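Local structure of histidinol dehydrogenase (Elizabethkingia anophelis NUHP1, 6AN0) at residues Cys119-Arg124 against Lys393-Lys398; Gln152-Lys157 against Val385-Phe390. The protein probably catalyses the two successive NAD-dependent oxidations, by way of the aldehyde, that turn L-histidinol into L-histidine, as a zinc enzyme. All coordinates share one frame; numbering follows the deposited sequence.

Interaction 1: residues Cys119-Arg124 against Lys393-Lys398; sequences CWREAR and KITFQK. With HIS (histidine), chain U.
Trp120 and Phe396 face each other as a hydrogen-bonded pair of an antiparallel sheet, with Phe396 N 2.8 Å from Trp120 O; two residues along, Glu122 and Ile394 repeat the pattern, and the strand segments run at 149° to one another. The tryptophan takes the crowded position, CG between its backbone N and carbonyl carbon (chi1 68°), and this lays its indole across the neighbouring strand. Phe396 CB then sits over the centre of the six-membered ring, a CH-pi contact 3.6 Å from the centroid, while the phenyl ring, nearly parallel to the indole, is slid aside and barely overlaps it. Glu122, on the same face of the sheet, ties the cluster together: Trp120 NE1, 3.0 Å from Glu122 OE2, donates to the anti lone pair, and Glu122 CG packs on Phe396 CE2. The other carboxylate oxygen of Glu122, OE1, takes a salt bridge from Arg124, whose NH1 and NH2 both reach it from the same face of the carboxylate plane; Arg124 also bonds to Ile346 and Thr343 of the second subunit. The two strands form a long arm of the mixed sheet, which Thr395-Lys398 continue into the second subunit by parallel pairing. On the face of Arg121, Thr395 and Lys393, Lys393 CD lies over one face of the Arg121 guanidinium, offset toward its rim and 3.6 Å from Arg121 CZ. Glu106 of the same chain and Asp388 of the second subunit form salt bridges with Lys393 NZ, which would offset the nearby positive charge of Arg121. A water joins Arg121 NH1 to Lys393 O. Bound histidine lies in a pocket lined by Arg121, Glu122, Ala123 and Lys393, its imidazole beside the Lys393 chain and against Ala123 CB, its O accepting from Ala123 N at 3.1 Å and its ND1 making a weak bond to Arg121 O.

Interaction 2: residues Gln152-Lys157 against Val385-Phe390; sequences QLAGCK and VSLDSF. With EDO (1,2-ethanediol), chain D.
Apolar contacts carry the meeting of Ala154 with Leu387 and Phe390, and no hydrogen bond passes between the two segments. The methyl of Ala154 lies 3.8 Å from Phe390 CB and, at 4.0 Å, also touches Leu387 CD1. That leucine methyl in turn lies against Leu153 CB and the backbone N of Ala154; with CG anti to the backbone nitrogen (chi1 -170°), the leucine side chain extends across to the last turn of the helix. The phenylalanine side chain meets Ala154 through CB, its ring leading away to stack on Phe213 and to pack on Pro150 and Ala151. Sulfur supplies the remaining contact: Cys156 SG approaches Phe390 O at 3.6 Å and the CB of the same residue a little farther off. The arrangement depends on how helix 142-154 ends. Gly155, at positive phi (91°), closes it in a Schellman motif, and the turn brings Cys156 back toward Phe390 just before strand 158-163 begins. Polar bonds, by contrast, shape the second segment from within. Ser389 OG accepts from Ser386 N at 3.0 Å in a nearly straight bond (168°), bracing the 3-10 turn 387-389, while Ser386 O accepts from the backbone N of Ser389. Ser389 OG also shares a 2.8 Å hydrogen bond with O1 of an ethanediol, probably from the crystallisation liquor, which also bonds to Asp235 O. Leu387 N is held by Gln104 OE1, and Ser389 O accepts from Lys211 NZ.

From the N terminus the chain passes through several helices before strand 117-132, which holds 119-124, then enters helix 142-154, whose end gives 152-157. More than two hundred residues later it returns through the loop at 385-390, closing interaction 2, and almost at once enters strand 391-399, where 393-398 closes interaction 1. Interaction 2 is thus nested inside the loop of interaction 1, their centres about 17 Å apart. The inner contact joins the loop before strand 391-399 to the end of a helix; the outer one pairs that strand with strand 117-132 within the mixed sheet. Both reach the second subunit, Asp388 of one chain and Lys393 of the other forming a salt bridge.

Interaction 1: residues Cys119-Arg124 against Lys393-Lys398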
loop_
_atom_site.group_PDB
_atom_site.type_symbol
_atom_site.label_atom_id
_atom_site.label_comp_id
_atom_site.label_asym_id
_atom_site.label_seq_id
_atom_site.Cartn_x
_atom_site.Cartn_y
_atom_site.Cartn_z
ATOM N N CYS A 119 9.263 -8.945 20.235
ATOM C CA CYS A 119 8.471 -8.252 19.223
ATOM C C CYS A 119 8.078 -9.221 18.114
ATOM O O CYS A 119 8.846 -10.107 17.752
ATOM C CB CYS A 119 9.240 -7.076 18.584
ATOM S SG CYS A 119 9.921 -5.858 19.737
ATOM N N TRP A 120 6.893 -9.024 17.539
ATOM C CA TRP A 120 6.502 -9.860 16.410
ATOM C C TRP A 120 5.379 -9.169 15.663
ATOM O O TRP A 120 4.901 -8.106 16.071
ATOM C CB TRP A 120 6.094 -11.276 16.857
ATOM C CG TRP A 120 4.807 -11.375 17.663
ATOM C CD1 TRP A 120 3.560 -11.670 17.188
ATOM C CD2 TRP A 120 4.669 -11.215 19.082
ATOM N NE1 TRP A 120 2.650 -11.693 18.222
ATOM C CE2 TRP A 120 3.305 -11.424 19.396
ATOM C CE3 TRP A 120 5.562 -10.924 20.118
ATOM C CZ2 TRP A 120 2.813 -11.326 20.700
ATOM C CZ3 TRP A 120 5.069 -10.833 21.420
ATOM C CH2 TRP A 120 3.709 -11.039 21.694
ATOM N N ARG A 121 5.006 -9.749 14.525
ATOM C CA ARG A 121 3.861 -9.273 13.760
ATOM C C ARG A 121 2.877 -10.408 13.560
ATOM O O ARG A 121 3.262 -11.586 13.510
ATOM C CB ARG A 121 4.250 -8.733 12.362
ATOM C CG ARG A 121 5.298 -7.671 12.322
ATOM C CD ARG A 121 5.257 -6.957 10.944
ATOM N NE ARG A 121 5.776 -7.777 9.844
ATOM C CZ ARG A 121 5.917 -7.330 8.597
ATOM N NH1 ARG A 121 5.542 -6.090 8.295
ATOM N NH2 ARG A 121 6.405 -8.113 7.650
ATOM N N GLU A 122 1.605 -10.029 13.390
ATOM C CA GLU A 122 0.545 -10.952 13.015
ATOM C C GLU A 122 -0.351 -10.290 11.981
ATOM O O GLU A 122 -0.628 -9.087 12.061
ATOM C CB GLU A 122 -0.316 -11.378 14.206
ATOM C CG GLU A 122 0.465 -11.989 15.352
ATOM C CD GLU A 122 -0.445 -12.626 16.384
ATOM O OE1 GLU A 122 -1.607 -12.933 16.053
ATOM O OE2 GLU A 122 0.007 -12.823 17.528
ATOM N N ALA A 123 -0.838 -11.098 11.044
ATOM C CA ALA A 123 -1.777 -10.624 10.038
ATOM C C ALA A 123 -3.200 -10.674 10.569
ATOM O O ALA A 123 -3.569 -11.562 11.342
ATOM C CB ALA A 123 -1.683 -11.474 8.768
ATOM N N ARG A 124 -4.008 -9.701 10.139
ATOM C CA ARG A 124 -5.433 -9.686 10.405
ATOM C C ARG A 124 -6.087 -9.236 9.110
ATOM O O ARG A 124 -5.543 -8.359 8.418
ATOM C CB ARG A 124 -5.831 -8.733 11.552
ATOM C CG ARG A 124 -5.301 -9.128 12.943
ATOM C CD ARG A 124 -5.935 -10.421 13.440
ATOM N NE ARG A 124 -5.503 -10.708 14.810
ATOM C CZ ARG A 124 -4.434 -11.417 15.134
ATOM N NH1 ARG A 124 -3.672 -11.941 14.186
ATOM N NH2 ARG A 124 -4.126 -11.596 16.420
ATOM N N LYS A 393 -0.768 -5.918 8.901
ATOM C CA LYS A 393 0.247 -6.591 9.706
ATOM C C LYS A 393 0.423 -5.783 10.983
ATOM O O LYS A 393 1.000 -4.689 10.960
ATOM C CB LYS A 393 1.563 -6.739 8.942
ATOM C CG LYS A 393 1.404 -7.539 7.633
ATOM C CD LYS A 393 2.758 -7.967 7.048
ATOM C CE LYS A 393 2.571 -8.742 5.743
ATOM N NZ LYS A 393 3.873 -9.190 5.156
ATOM N N ILE A 394 -0.103 -6.312 12.086
ATOM C CA ILE A 394 -0.094 -5.631 13.378
ATOM C C ILE A 394 1.194 -6.001 14.108
ATOM O O ILE A 394 1.550 -7.181 14.183
ATOM C CB ILE A 394 -1.330 -6.028 14.202
ATOM C CG1 ILE A 394 -2.620 -5.662 13.438
ATOM C CG2 ILE A 394 -1.288 -5.373 15.589
ATOM C CD1 ILE A 394 -3.892 -6.070 14.176
ATOM N N THR A 395 1.889 -5.009 14.672
ATOM C CA THR A 395 3.068 -5.318 15.465
ATOM C C THR A 395 2.692 -5.449 16.938
ATOM O O THR A 395 1.797 -4.747 17.434
ATOM C CB THR A 395 4.164 -4.266 15.285
ATOM O OG1 THR A 395 3.627 -2.974 15.558
ATOM C CG2 THR A 395 4.682 -4.299 13.844
ATOM N N PHE A 396 3.350 -6.397 17.603
ATOM C CA PHE A 396 3.125 -6.728 19.003
ATOM C C PHE A 396 4.444 -6.636 19.741
ATOM O O PHE A 396 5.485 -7.053 19.215
ATOM C CB PHE A 396 2.574 -8.160 19.171
ATOM C CG PHE A 396 1.152 -8.334 18.697
ATOM C CD1 PHE A 396 0.103 -8.293 19.603
ATOM C CD2 PHE A 396 0.871 -8.560 17.361
ATOM C CE1 PHE A 396 -1.205 -8.453 19.179
ATOM C CE2 PHE A 396 -0.446 -8.717 16.929
ATOM C CZ PHE A 396 -1.478 -8.665 17.848
ATOM N N GLN A 397 4.410 -6.151 20.981
ATOM C CA GLN A 397 5.599 -6.319 21.806
ATOM C C GLN A 397 5.221 -6.580 23.252
ATOM O O GLN A 397 4.232 -6.050 23.763
ATOM C CB GLN A 397 6.512 -5.106 21.717
ATOM C CG GLN A 397 5.863 -3.861 22.158
ATOM C CD GLN A 397 6.687 -2.688 21.767
ATOM O OE1 GLN A 397 7.499 -2.199 22.558
ATOM N NE2 GLN A 397 6.525 -2.242 20.523
ATOM N N LYS A 398 6.053 -7.378 23.909
ATOM C CA LYS A 398 5.909 -7.682 25.324
ATOM C C LYS A 398 7.266 -7.438 25.971
ATOM O O LYS A 398 8.238 -8.137 25.665
ATOM C CB LYS A 398 5.433 -9.115 25.540
ATOM C CG LYS A 398 5.131 -9.425 27.009
ATOM C CD LYS A 398 4.585 -10.837 27.155
ATOM C CE LYS A 398 4.178 -11.150 28.585
ATOM N NZ LYS A 398 3.921 -12.617 28.741
HETATM N N HIS U . 2.314 -14.978 11.459
HETATM C CA HIS U . 1.251 -13.992 11.402
HETATM C C HIS U . -0.024 -14.471 12.092
HETATM O O HIS U . -1.134 -14.120 11.676
HETATM C CB HIS U . 0.960 -13.625 9.952
HETATM C CG HIS U . 1.716 -12.425 9.475
HETATM N ND1 HIS U . 2.550 -11.699 10.296
HETATM C CD2 HIS U . 1.760 -11.821 8.265
HETATM C CE1 HIS U . 3.081 -10.704 9.610
HETATM N NE2 HIS U . 2.622 -10.760 8.375
HETATM O OXT HIS U . 0.026 -15.202 13.085
HETATM O O HOH W 1 3.672 -4.081 9.950
#

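Interaction 2: residues Gln152-Lys157 against Val385-Phe390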
loop_
_atom_site.group_PDB
_atom_site.type_symbol
_atom_site.label_atom_id
_atom_site.label_comp_id
_atom_site.label_asym_id
_atom_site.label_seq_id
_atom_site.Cartn_x
_atom_site.Cartn_y
_atom_site.Cartn_z
ATOM N N GLN A 152 -10.728 -14.268 0.345
ATOM C CA GLN A 152 -11.234 -15.366 1.160
ATOM C C GLN A 152 -10.124 -15.976 2.000
ATOM O O GLN A 152 -10.317 -16.235 3.193
ATOM C CB GLN A 152 -11.899 -16.425 0.270
ATOM C CG GLN A 152 -13.201 -15.961 -0.379
ATOM C CD GLN A 152 -14.375 -15.868 0.604
ATOM O OE1 GLN A 152 -14.198 -15.571 1.792
ATOM N NE2 GLN A 152 -15.582 -16.132 0.104
ATOM N N LEU A 153 -8.943 -16.168 1.409
ATOM C CA LEU A 153 -7.832 -16.776 2.131
ATOM C C LEU A 153 -7.380 -15.925 3.304
ATOM O O LEU A 153 -6.958 -16.465 4.336
ATOM C CB LEU A 153 -6.657 -17.009 1.185
ATOM C CG LEU A 153 -6.767 -18.204 0.237
ATOM C CD1 LEU A 153 -5.663 -18.092 -0.806
ATOM C CD2 LEU A 153 -6.642 -19.511 1.016
ATOM N N ALA A 154 -7.443 -14.599 3.155
ATOM C CA ALA A 154 -7.077 -13.682 4.228
ATOM C C ALA A 154 -8.059 -13.712 5.395
ATOM O O ALA A 154 -7.709 -13.256 6.492
ATOM C CB ALA A 154 -6.986 -12.251 3.682
ATOM N N GLY A 155 -9.270 -14.222 5.188
ATOM C CA GLY A 155 -10.283 -14.199 6.230
ATOM C C GLY A 155 -11.174 -12.977 6.210
ATOM O O GLY A 155 -11.815 -12.676 7.225
ATOM N N CYS A 156 -11.229 -12.257 5.092
ATOM C CA CYS A 156 -12.097 -11.087 4.981
ATOM C C CYS A 156 -13.564 -11.511 5.084
ATOM O O CYS A 156 -14.022 -12.363 4.320
ATOM C CB CYS A 156 -11.836 -10.371 3.653
ATOM S SG CYS A 156 -10.092 -9.861 3.414
ATOM N N LYS A 157 -14.294 -10.918 6.033
ATOM C CA LYS A 157 -15.617 -11.423 6.389
ATOM C C LYS A 157 -16.712 -10.939 5.444
ATOM O O LYS A 157 -17.705 -11.647 5.229
ATOM C CB LYS A 157 -15.966 -11.009 7.823
ATOM N N VAL A 385 -1.477 -7.226 -6.908
ATOM C CA VAL A 385 -2.307 -7.697 -5.800
ATOM C C VAL A 385 -1.805 -9.057 -5.318
ATOM O O VAL A 385 -1.414 -9.917 -6.117
ATOM C CB VAL A 385 -3.784 -7.756 -6.229
ATOM C CG1 VAL A 385 -4.630 -8.493 -5.186
ATOM C CG2 VAL A 385 -4.326 -6.329 -6.418
ATOM N N SER A 386 -1.806 -9.258 -3.999
ATOM C CA SER A 386 -1.425 -10.547 -3.411
ATOM C C SER A 386 -2.174 -10.714 -2.096
ATOM O O SER A 386 -3.025 -9.897 -1.737
ATOM C CB SER A 386 0.094 -10.639 -3.206
ATOM O OG SER A 386 0.511 -9.802 -2.125
ATOM N N LEU A 387 -1.862 -11.788 -1.365
ATOM C CA LEU A 387 -2.464 -11.943 -0.047
ATOM C C LEU A 387 -2.203 -10.713 0.825
ATOM O O LEU A 387 -3.079 -10.295 1.596
ATOM C CB LEU A 387 -1.920 -13.206 0.628
ATOM C CG LEU A 387 -2.650 -13.582 1.906
ATOM C CD1 LEU A 387 -4.056 -14.024 1.589
ATOM C CD2 LEU A 387 -1.862 -14.698 2.572
ATOM N N ASP A 388 -1.002 -10.117 0.699
ATOM C CA ASP A 388 -0.632 -8.913 1.449
ATOM C C ASP A 388 -1.625 -7.770 1.264
ATOM O O ASP A 388 -1.727 -6.889 2.128
ATOM C CB ASP A 388 0.734 -8.381 1.003
ATOM C CG ASP A 388 1.848 -9.409 1.087
ATOM O OD1 ASP A 388 1.576 -10.612 1.262
ATOM O OD2 ASP A 388 3.014 -8.988 0.949
ATOM N N SER A 389 -2.300 -7.717 0.111
ATOM C CA SER A 389 -3.198 -6.608 -0.187
ATOM C C SER A 389 -4.455 -6.630 0.666
ATOM O O SER A 389 -5.165 -5.622 0.723
ATOM C CB SER A 389 -3.605 -6.626 -1.673
ATOM O OG SER A 389 -2.483 -6.792 -2.513
ATOM N N PHE A 390 -4.757 -7.755 1.311
ATOM C CA PHE A 390 -6.043 -7.947 1.966
ATOM C C PHE A 390 -5.936 -7.985 3.483
ATOM O O PHE A 390 -6.934 -8.263 4.161
ATOM C CB PHE A 390 -6.694 -9.233 1.443
ATOM C CG PHE A 390 -7.068 -9.161 -0.019
ATOM C CD1 PHE A 390 -8.322 -8.684 -0.404
ATOM C CD2 PHE A 390 -6.157 -9.533 -1.000
ATOM C CE1 PHE A 390 -8.673 -8.608 -1.744
ATOM C CE2 PHE A 390 -6.491 -9.458 -2.344
ATOM C CZ PHE A 390 -7.761 -8.989 -2.714
HETATM C C1 EDO D . -1.082 -4.035 -4.135
HETATM O O1 EDO D . -0.728 -4.622 -2.876
HETATM C C2 EDO D . -2.595 -3.868 -4.081
HETATM O O2 EDO D . -2.881 -3.216 -2.852
#